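Local coordinates for chloride intracellular channel Clic (PDB 2YV7), which may switch between a soluble, glutathione-transferase-like globular form and a membrane-inserted form that might conduct chloride in a pH-dependent way, at residues F42-F47 / T218-A223; R186-Y191 / Q225-H230. All coordinates share one frame; numbering follows the deposited sequence.

Contact 1: F42-F47 / T218-A223; sequences FCQEYF and TQSCPA
Q44 and F47, three residues apart on helix 41-55, meet S220 and its neighbours Q219, C221 and P222, at the C-terminal part of helix 215-220 and beyond, and the two backbones come nearest at Q44 and S220, whose CA atoms lie 5.8 Å apart. Q44 reaches across fully extended, with CG anti to the backbone N (chi1 -168°). Its NE2 gives a hydrogen bond of 3.1 Å to S220 OG; the bond is bent, 145° at the hydrogen, and OG lies some way out of the amide plane. The S220 hydroxyl is also hydrogen-bonded to the carbonyl oxygens of A216 and F217, so a short polar side chain turned back on its own helix still serves the neighbour. At the other end of the amide Q44 OE1 touches P222 CD at 3.5 Å, while NE2 also lies against C221 CA. A leucine here, ending well short of the amide, would probably leave S220 OG without this N-H donor and open a gap beside C221 and P222. One turn on, S220 CB stands over one face of the F47 ring, somewhat toward its rim, 3.6 Å from the ring centroid, a CH-pi contact in which a small residue lets the two backbones come close. The far atom of the ring, F47 CZ, comes to 3.5 Å from Q219 O. This is the domain interface of the GST fold, where the first helix of the thioredoxin-like domain meets the all-helical one. F47 also packs on L25 and I27 of strand 22-28, Q44 touches P180 of helix 173-193, and C221 rests on Q183 there, so helix 41-55, predicted to begin the membrane-inserting segment, is wedged between its own sheet and the helical domain.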
ATOM      1  N   PHE A  42      -4.775   3.112  -1.937  1.00 26.24           N
ATOM      2  CA  PHE A  42      -5.940   2.315  -1.457  1.00 24.77           C
ATOM      3  C   PHE A  42      -5.991   0.954  -2.098  1.00 26.94           C
ATOM      4  O   PHE A  42      -6.132  -0.041  -1.409  1.00 27.38           O
ATOM      5  CB  PHE A  42      -7.232   3.070  -1.667  1.00 28.13           C
ATOM      6  CG  PHE A  42      -7.324   4.250  -0.803  1.00 29.69           C
ATOM      7  CD1 PHE A  42      -7.718   4.123   0.533  1.00 31.05           C
ATOM      8  CD2 PHE A  42      -6.886   5.490  -1.297  1.00 32.98           C
ATOM      9  CE1 PHE A  42      -7.742   5.221   1.378  1.00 37.36           C
ATOM     10  CE2 PHE A  42      -6.879   6.602  -0.468  1.00 36.32           C
ATOM     11  CZ  PHE A  42      -7.317   6.489   0.850  1.00 36.55           C
ATOM     12  N   CYS A  43      -5.809   0.890  -3.417  1.00 26.46           N
ATOM     13  CA  CYS A  43      -5.719  -0.419  -4.073  1.00 24.23           C
ATOM     14  C   CYS A  43      -4.620  -1.234  -3.425  1.00 26.36           C
ATOM     15  O   CYS A  43      -4.857  -2.388  -3.075  1.00 25.02           O
ATOM     16  CB  CYS A  43      -5.432  -0.234  -5.578  1.00 25.41           C
ATOM     17  SG  CYS A  43      -6.805   0.569  -6.457  1.00 35.51           S
ATOM     18  N   GLN A  44      -3.409  -0.675  -3.186  1.00 22.31           N
ATOM     19  CA  GLN A  44      -2.369  -1.532  -2.686  1.00 24.12           C
ATOM     20  C   GLN A  44      -2.672  -2.018  -1.249  1.00 23.85           C
ATOM     21  O   GLN A  44      -2.421  -3.179  -0.886  1.00 22.08           O
ATOM     22  CB  GLN A  44      -0.963  -0.848  -2.813  1.00 23.21           C
ATOM     23  CG  GLN A  44       0.097  -1.940  -2.551  1.00 24.07           C
ATOM     24  CD  GLN A  44       1.561  -1.501  -2.493  1.00 22.48           C
ATOM     25  OE1 GLN A  44       1.889  -0.368  -2.786  1.00 22.88           O
ATOM     26  NE2 GLN A  44       2.450  -2.454  -2.126  1.00 23.04           N
ATOM     27  N   GLU A  45      -3.212  -1.113  -0.442  1.00 22.63           N
ATOM     28  CA  GLU A  45      -3.516  -1.418   0.958  1.00 22.79           C
ATOM     29  C   GLU A  45      -4.521  -2.619   1.016  1.00 25.09           C
ATOM     30  O   GLU A  45      -4.304  -3.573   1.745  1.00 23.70           O
ATOM     31  CB  GLU A  45      -4.120  -0.207   1.673  1.00 22.36           C
ATOM     32  CG  GLU A  45      -4.442  -0.625   3.103  1.00 28.51           C
ATOM     33  CD  GLU A  45      -4.972   0.487   4.003  1.00 29.22           C
ATOM     34  OE1 GLU A  45      -4.936   1.635   3.611  1.00 26.31           O
ATOM     35  OE2 GLU A  45      -5.449   0.202   5.137  1.00 26.78           O
ATOM     36  N   TYR A  46      -5.583  -2.522   0.258  1.00 24.18           N
ATOM     37  CA  TYR A  46      -6.648  -3.564   0.296  1.00 25.08           C
ATOM     38  C   TYR A  46      -6.202  -4.839  -0.438  1.00 27.38           C
ATOM     39  O   TYR A  46      -6.542  -5.941  -0.011  1.00 28.07           O
ATOM     40  CB  TYR A  46      -8.023  -3.031  -0.160  1.00 25.59           C
ATOM     41  CG  TYR A  46      -8.460  -1.788   0.590  1.00 25.02           C
ATOM     42  CD1 TYR A  46      -8.050  -1.583   1.919  1.00 25.23           C
ATOM     43  CD2 TYR A  46      -9.166  -0.754  -0.046  1.00 26.22           C
ATOM     44  CE1 TYR A  46      -8.371  -0.413   2.617  1.00 25.55           C
ATOM     45  CE2 TYR A  46      -9.507   0.399   0.654  1.00 24.92           C
ATOM     46  CZ  TYR A  46      -9.099   0.558   1.976  1.00 24.62           C
ATOM     47  OH  TYR A  46      -9.409   1.743   2.651  1.00 32.18           O
ATOM     48  N   PHE A  47      -5.396  -4.708  -1.494  1.00 24.07           N
ATOM     49  CA  PHE A  47      -4.752  -5.863  -2.127  1.00 24.98           C
ATOM     50  C   PHE A  47      -3.950  -6.593  -1.050  1.00 25.44           C
ATOM     51  O   PHE A  47      -4.024  -7.787  -0.885  1.00 27.46           O
ATOM     52  CB  PHE A  47      -3.866  -5.307  -3.272  1.00 27.76           C
ATOM     53  CG  PHE A  47      -3.295  -6.331  -4.249  1.00 29.63           C
ATOM     54  CD1 PHE A  47      -2.977  -7.659  -3.871  1.00 31.54           C
ATOM     55  CD2 PHE A  47      -2.989  -5.923  -5.540  1.00 29.23           C
ATOM     56  CE1 PHE A  47      -2.397  -8.568  -4.803  1.00 31.71           C
ATOM     57  CE2 PHE A  47      -2.425  -6.846  -6.494  1.00 31.55           C
ATOM     58  CZ  PHE A  47      -2.117  -8.155  -6.101  1.00 31.64           C
ATOM     59  N   THR A 218       5.198  -7.650  -2.218  1.00 26.35           N
ATOM     60  CA  THR A 218       5.847  -7.711  -3.526  1.00 29.81           C
ATOM     61  C   THR A 218       4.806  -8.046  -4.619  1.00 33.80           C
ATOM     62  O   THR A 218       4.836  -7.470  -5.722  1.00 32.65           O
ATOM     63  CB  THR A 218       7.010  -8.742  -3.540  1.00 34.51           C
ATOM     64  OG1 THR A 218       6.459 -10.032  -3.558  1.00 38.72           O
ATOM     65  CG2 THR A 218       7.925  -8.677  -2.342  1.00 30.90           C
ATOM     66  N   GLN A 219       3.828  -8.906  -4.301  1.00 27.73           N
ATOM     67  CA  GLN A 219       2.760  -9.178  -5.240  1.00 31.62           C
ATOM     68  C   GLN A 219       1.877  -7.940  -5.575  1.00 30.10           C
ATOM     69  O   GLN A 219       1.302  -7.848  -6.667  1.00 28.65           O
ATOM     70  CB  GLN A 219       1.890 -10.330  -4.716  1.00 35.68           C
ATOM     71  CG  GLN A 219       2.620 -11.641  -4.655  1.00 43.82           C
ATOM     72  CD  GLN A 219       3.058 -12.077  -6.040  1.00 44.03           C
ATOM     73  OE1 GLN A 219       2.227 -12.258  -6.939  1.00 48.38           O
ATOM     74  NE2 GLN A 219       4.365 -12.174  -6.244  1.00 49.24           N
ATOM     75  N   SER A 220       1.768  -6.977  -4.639  1.00 24.87           N
ATOM     76  CA  SER A 220       0.870  -5.900  -4.825  1.00 24.44           C
ATOM     77  C   SER A 220       1.596  -4.595  -5.201  1.00 20.34           C
ATOM     78  O   SER A 220       0.990  -3.589  -5.519  1.00 27.64           O
ATOM     79  CB  SER A 220       0.081  -5.691  -3.517  1.00 26.40           C
ATOM     80  OG  SER A 220       0.966  -5.109  -2.561  1.00 27.20           O
ATOM     81  N   CYS A 221       2.912  -4.644  -5.167  1.00 23.23           N
ATOM     82  CA  CYS A 221       3.696  -3.378  -5.281  1.00 26.16           C
ATOM     83  C   CYS A 221       3.737  -2.923  -6.695  1.00 22.65           C
ATOM     84  O   CYS A 221       4.141  -3.688  -7.554  1.00 30.27           O
ATOM     85  CB  CYS A 221       5.092  -3.590  -4.746  1.00 28.43           C
ATOM     86  SG  CYS A 221       6.000  -1.998  -4.707  1.00 25.58           S
ATOM     87  N   PRO A 222       3.348  -1.674  -6.972  1.00 25.35           N
ATOM     88  CA  PRO A 222       3.523  -1.289  -8.378  1.00 25.52           C
ATOM     89  C   PRO A 222       4.995  -1.052  -8.743  1.00 30.96           C
ATOM     90  O   PRO A 222       5.813  -0.749  -7.860  1.00 29.15           O
ATOM     91  CB  PRO A 222       2.821   0.059  -8.467  1.00 24.28           C
ATOM     92  CG  PRO A 222       2.760   0.635  -7.040  1.00 26.40           C
ATOM     93  CD  PRO A 222       2.893  -0.562  -6.105  1.00 27.35           C
ATOM     94  N   ALA A 223       5.319  -1.167 -10.033  1.00 25.82           N
ATOM     95  CA  ALA A 223       6.650  -0.711 -10.503  1.00 22.37           C
ATOM     96  C   ALA A 223       6.961   0.787 -10.245  1.00 20.91           C
ATOM     97  O   ALA A 223       6.092   1.673 -10.305  1.00 24.96           O
ATOM     98  CB  ALA A 223       6.753  -1.019 -12.032  1.00 25.87           C
TER

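Contact 2: R186-Y191 / Q225-H230; sequences RVAGKY and QDIINH
Helices 173-193 and 224-235 pack within the all-helical C-terminal half of the GST fold, V187, A188 and Y191 facing I227 and I228. The axes of 186-191 and 225-230 approach to 9.1 Å and cross at -61°, a steep angle that confines the contact to a small patch. The backbones come nearest at A188 and I228, with 5.7 Å between their CA atoms; alanine suits the place because its lone methyl keeps bulk out of the crossing. That methyl, A188 CB, meets I227 CG2 at the looser distance of 4.3 Å. Within 186-191, V187 gives the larger aliphatic surface: V187 CG1, held anti to the backbone N (chi1 173°), reaches I228 CG1 at 3.9 Å and I227 CG2 at nearly the same separation, touching both isoleucines. Beta-branched residues fit here, since each presents two branches in different directions while the backbone stays helical. I227 turns its CG2 branch to V187 and A188, and it also packs on Q183 and H184 one turn earlier in helix 173-193. The CG1-CD1 branch of I228 runs past V187 with CG1 and ends on Y191 with CD1, and the CG2 branch also goes to Y191. The tyrosine has a ring broad enough to take these two methyl groups, and its hydroxyl is hydrogen-bonded to K232 NZ, one turn beyond I228, so the aromatic side chain is held to helix 224-235 by an apolar face and a polar end. Its position toward the solvent edge of the packing makes that polar end fitting. I228 CD1 comes to 3.4 Å from Y191 CD2, and I228 CG2 sits above the centre of one face of the Y191 ring, 3.7 Å from the centroid and only 9° off the ring normal.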
ATOM      1  N   ARG A 186       9.928   6.548  -0.893  1.00 20.42           N
ATOM      2  CA  ARG A 186      11.235   6.183  -1.438  1.00 25.08           C
ATOM      3  C   ARG A 186      11.275   6.527  -2.907  1.00 24.01           C
ATOM      4  O   ARG A 186      12.176   7.249  -3.357  1.00 24.23           O
ATOM      5  CB  ARG A 186      11.550   4.693  -1.271  1.00 22.78           C
ATOM      6  CG  ARG A 186      11.781   4.235   0.147  1.00 24.86           C
ATOM      7  CD  ARG A 186      12.471   2.893   0.144  1.00 29.09           C
ATOM      8  NE  ARG A 186      13.844   2.961  -0.408  1.00 28.65           N
ATOM      9  CZ  ARG A 186      14.601   1.881  -0.606  1.00 26.98           C
ATOM     10  NH1 ARG A 186      14.153   0.620  -0.379  1.00 24.24           N
ATOM     11  NH2 ARG A 186      15.828   2.076  -1.062  1.00 28.31           N
ATOM     12  N   VAL A 187      10.309   6.025  -3.675  1.00 23.34           N
ATOM     13  CA  VAL A 187      10.422   6.143  -5.157  1.00 22.71           C
ATOM     14  C   VAL A 187      10.188   7.562  -5.664  1.00 21.99           C
ATOM     15  O   VAL A 187      11.011   8.113  -6.421  1.00 22.83           O
ATOM     16  CB  VAL A 187       9.467   5.099  -5.825  1.00 20.72           C
ATOM     17  CG1 VAL A 187       9.420   5.296  -7.319  1.00 24.32           C
ATOM     18  CG2 VAL A 187       9.933   3.650  -5.443  1.00 23.94           C
ATOM     19  N   ALA A 188       9.071   8.165  -5.242  1.00 20.31           N
ATOM     20  CA  ALA A 188       8.710   9.469  -5.749  1.00 19.65           C
ATOM     21  C   ALA A 188       9.567  10.531  -5.049  1.00 22.67           C
ATOM     22  O   ALA A 188       9.952  11.491  -5.659  1.00 23.94           O
ATOM     23  CB  ALA A 188       7.264   9.786  -5.509  1.00 22.12           C
ATOM     24  N   GLY A 189       9.782  10.374  -3.746  1.00 21.92           N
ATOM     25  CA  GLY A 189      10.696  11.247  -2.986  1.00 19.84           C
ATOM     26  C   GLY A 189      12.039  11.446  -3.700  1.00 22.01           C
ATOM     27  O   GLY A 189      12.478  12.588  -3.911  1.00 23.87           O
ATOM     28  N   LYS A 190      12.660  10.343  -4.090  1.00 22.69           N
ATOM     29  CA  LYS A 190      14.000  10.373  -4.701  1.00 26.80           C
ATOM     30  C   LYS A 190      13.907  10.961  -6.096  1.00 23.94           C
ATOM     31  O   LYS A 190      14.632  11.921  -6.455  1.00 25.47           O
ATOM     32  CB  LYS A 190      14.520   8.989  -4.820  1.00 27.01           C
ATOM     33  CG  LYS A 190      15.916   8.934  -5.342  1.00 34.42           C
ATOM     34  CD  LYS A 190      16.133   7.521  -5.864  1.00 37.09           C
ATOM     35  CE  LYS A 190      17.495   7.100  -5.521  1.00 43.68           C
ATOM     36  NZ  LYS A 190      17.790   7.701  -4.173  1.00 46.44           N
ATOM     37  N   TYR A 191      12.946  10.456  -6.883  1.00 21.46           N
ATOM     38  CA  TYR A 191      12.865  10.920  -8.295  1.00 23.59           C
ATOM     39  C   TYR A 191      12.607  12.426  -8.405  1.00 25.30           C
ATOM     40  O   TYR A 191      13.320  13.201  -9.103  1.00 24.73           O
ATOM     41  CB  TYR A 191      11.751  10.155  -9.020  1.00 25.02           C
ATOM     42  CG  TYR A 191      11.581  10.539 -10.478  1.00 24.53           C
ATOM     43  CD1 TYR A 191      10.777  11.632 -10.868  1.00 26.60           C
ATOM     44  CD2 TYR A 191      12.292   9.864 -11.443  1.00 25.97           C
ATOM     45  CE1 TYR A 191      10.638  12.002 -12.235  1.00 27.69           C
ATOM     46  CE2 TYR A 191      12.145  10.186 -12.767  1.00 25.18           C
ATOM     47  CZ  TYR A 191      11.348  11.272 -13.150  1.00 29.08           C
ATOM     48  OH  TYR A 191      11.238  11.578 -14.471  1.00 30.96           O
ATOM     49  N   GLN A 225       8.208   2.962 -12.226  1.00 25.48           N
ATOM     50  CA  GLN A 225       7.759   3.808 -13.318  1.00 26.17           C
ATOM     51  C   GLN A 225       6.324   4.231 -13.193  1.00 24.71           C
ATOM     52  O   GLN A 225       5.950   5.323 -13.597  1.00 26.61           O
ATOM     53  CB  GLN A 225       7.978   3.039 -14.657  1.00 32.06           C
ATOM     54  CG  GLN A 225       9.470   2.770 -15.014  1.00 32.15           C
ATOM     55  CD  GLN A 225      10.184   1.702 -14.195  1.00 28.18           C
ATOM     56  OE1 GLN A 225       9.582   0.744 -13.691  1.00 28.43           O
ATOM     57  NE2 GLN A 225      11.523   1.798 -14.145  1.00 32.14           N
ATOM     58  N   ASP A 226       5.489   3.356 -12.648  1.00 23.45           N
ATOM     59  CA  ASP A 226       4.097   3.620 -12.436  1.00 29.81           C
ATOM     60  C   ASP A 226       3.877   4.553 -11.249  1.00 27.89           C
ATOM     61  O   ASP A 226       3.026   5.396 -11.307  1.00 23.35           O
ATOM     62  CB  ASP A 226       3.367   2.263 -12.285  1.00 26.55           C
ATOM     63  CG  ASP A 226       3.422   1.431 -13.594  1.00 29.53           C
ATOM     64  OD1 ASP A 226       3.078   2.036 -14.623  1.00 35.23           O
ATOM     65  OD2 ASP A 226       3.864   0.261 -13.579  1.00 35.30           O
ATOM     66  N   ILE A 227       4.623   4.369 -10.158  1.00 24.40           N
ATOM     67  CA  ILE A 227       4.554   5.338  -9.042  1.00 23.46           C
ATOM     68  C   ILE A 227       4.947   6.730  -9.553  1.00 25.69           C
ATOM     69  O   ILE A 227       4.225   7.730  -9.396  1.00 29.81           O
ATOM     70  CB  ILE A 227       5.478   4.875  -7.843  1.00 21.11           C
ATOM     71  CG1 ILE A 227       4.902   3.633  -7.166  1.00 23.53           C
ATOM     72  CG2 ILE A 227       5.572   6.045  -6.803  1.00 25.44           C
ATOM     73  CD1 ILE A 227       5.869   2.831  -6.259  1.00 21.65           C
ATOM     74  N   ILE A 228       6.095   6.810 -10.237  1.00 27.43           N
ATOM     75  CA  ILE A 228       6.525   8.090 -10.821  1.00 23.34           C
ATOM     76  C   ILE A 228       5.519   8.731 -11.796  1.00 27.41           C
ATOM     77  O   ILE A 228       5.196   9.915 -11.676  1.00 29.60           O
ATOM     78  CB  ILE A 228       7.880   7.868 -11.565  1.00 26.75           C
ATOM     79  CG1 ILE A 228       8.914   7.449 -10.521  1.00 24.37           C
ATOM     80  CG2 ILE A 228       8.301   9.103 -12.359  1.00 27.75           C
ATOM     81  CD1 ILE A 228      10.275   7.103 -11.206  1.00 28.59           C
ATOM     82  N   ASN A 229       5.025   7.945 -12.751  1.00 28.87           N
ATOM     83  CA  ASN A 229       4.058   8.447 -13.721  1.00 30.43           C
ATOM     84  C   ASN A 229       2.805   8.978 -13.001  1.00 32.49           C
ATOM     85  O   ASN A 229       2.276  10.044 -13.352  1.00 35.21           O
ATOM     86  CB  ASN A 229       3.709   7.350 -14.741  1.00 32.94           C
ATOM     87  CG  ASN A 229       2.841   7.876 -15.887  1.00 39.39           C
ATOM     88  OD1 ASN A 229       1.730   7.405 -16.125  1.00 43.93           O
ATOM     89  ND2 ASN A 229       3.336   8.884 -16.563  1.00 42.51           N
ATOM     90  N   HIS A 230       2.372   8.239 -11.967  1.00 30.32           N
ATOM     91  CA  HIS A 230       1.245   8.632 -11.123  1.00 32.86           C
ATOM     92  C   HIS A 230       1.391  10.065 -10.658  1.00 36.13           C
ATOM     93  O   HIS A 230       0.489  10.885 -10.888  1.00 36.81           O
ATOM     94  CB  HIS A 230       1.149   7.629  -9.972  1.00 38.66           C
ATOM     95  CG  HIS A 230       0.054   7.885  -8.986  1.00 42.92           C
ATOM     96  ND1 HIS A 230      -1.186   7.274  -9.070  1.00 42.70           N
ATOM     97  CD2 HIS A 230       0.043   8.604  -7.836  1.00 43.39           C
ATOM     98  CE1 HIS A 230      -1.922   7.635  -8.031  1.00 43.59           C
ATOM     99  NE2 HIS A 230      -1.198   8.438  -7.264  1.00 44.86           N
TER

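Both contacts draw on the run from 215 to 235, in which helix 215-220 leads through a short turn into helix 224-235, and P222 CG touches I227 CG1 where they adjoin. Both are largely buried. Contact 1 lies nearer the middle, about 5 Å between its centre and that of the chain, and spans two domains; contact 2, about 14 Å out by the same measure, stays inside the helical domain, with its exposed rim at Y191. Their chemistry follows: 42-47 with 218-223 mixes an amide-hydroxyl bond with a ring face, whereas 186-191 with 225-230 meets through apolar groups. Helix 173-193 is common ground, flanking contact 1 and forming half of contact 2.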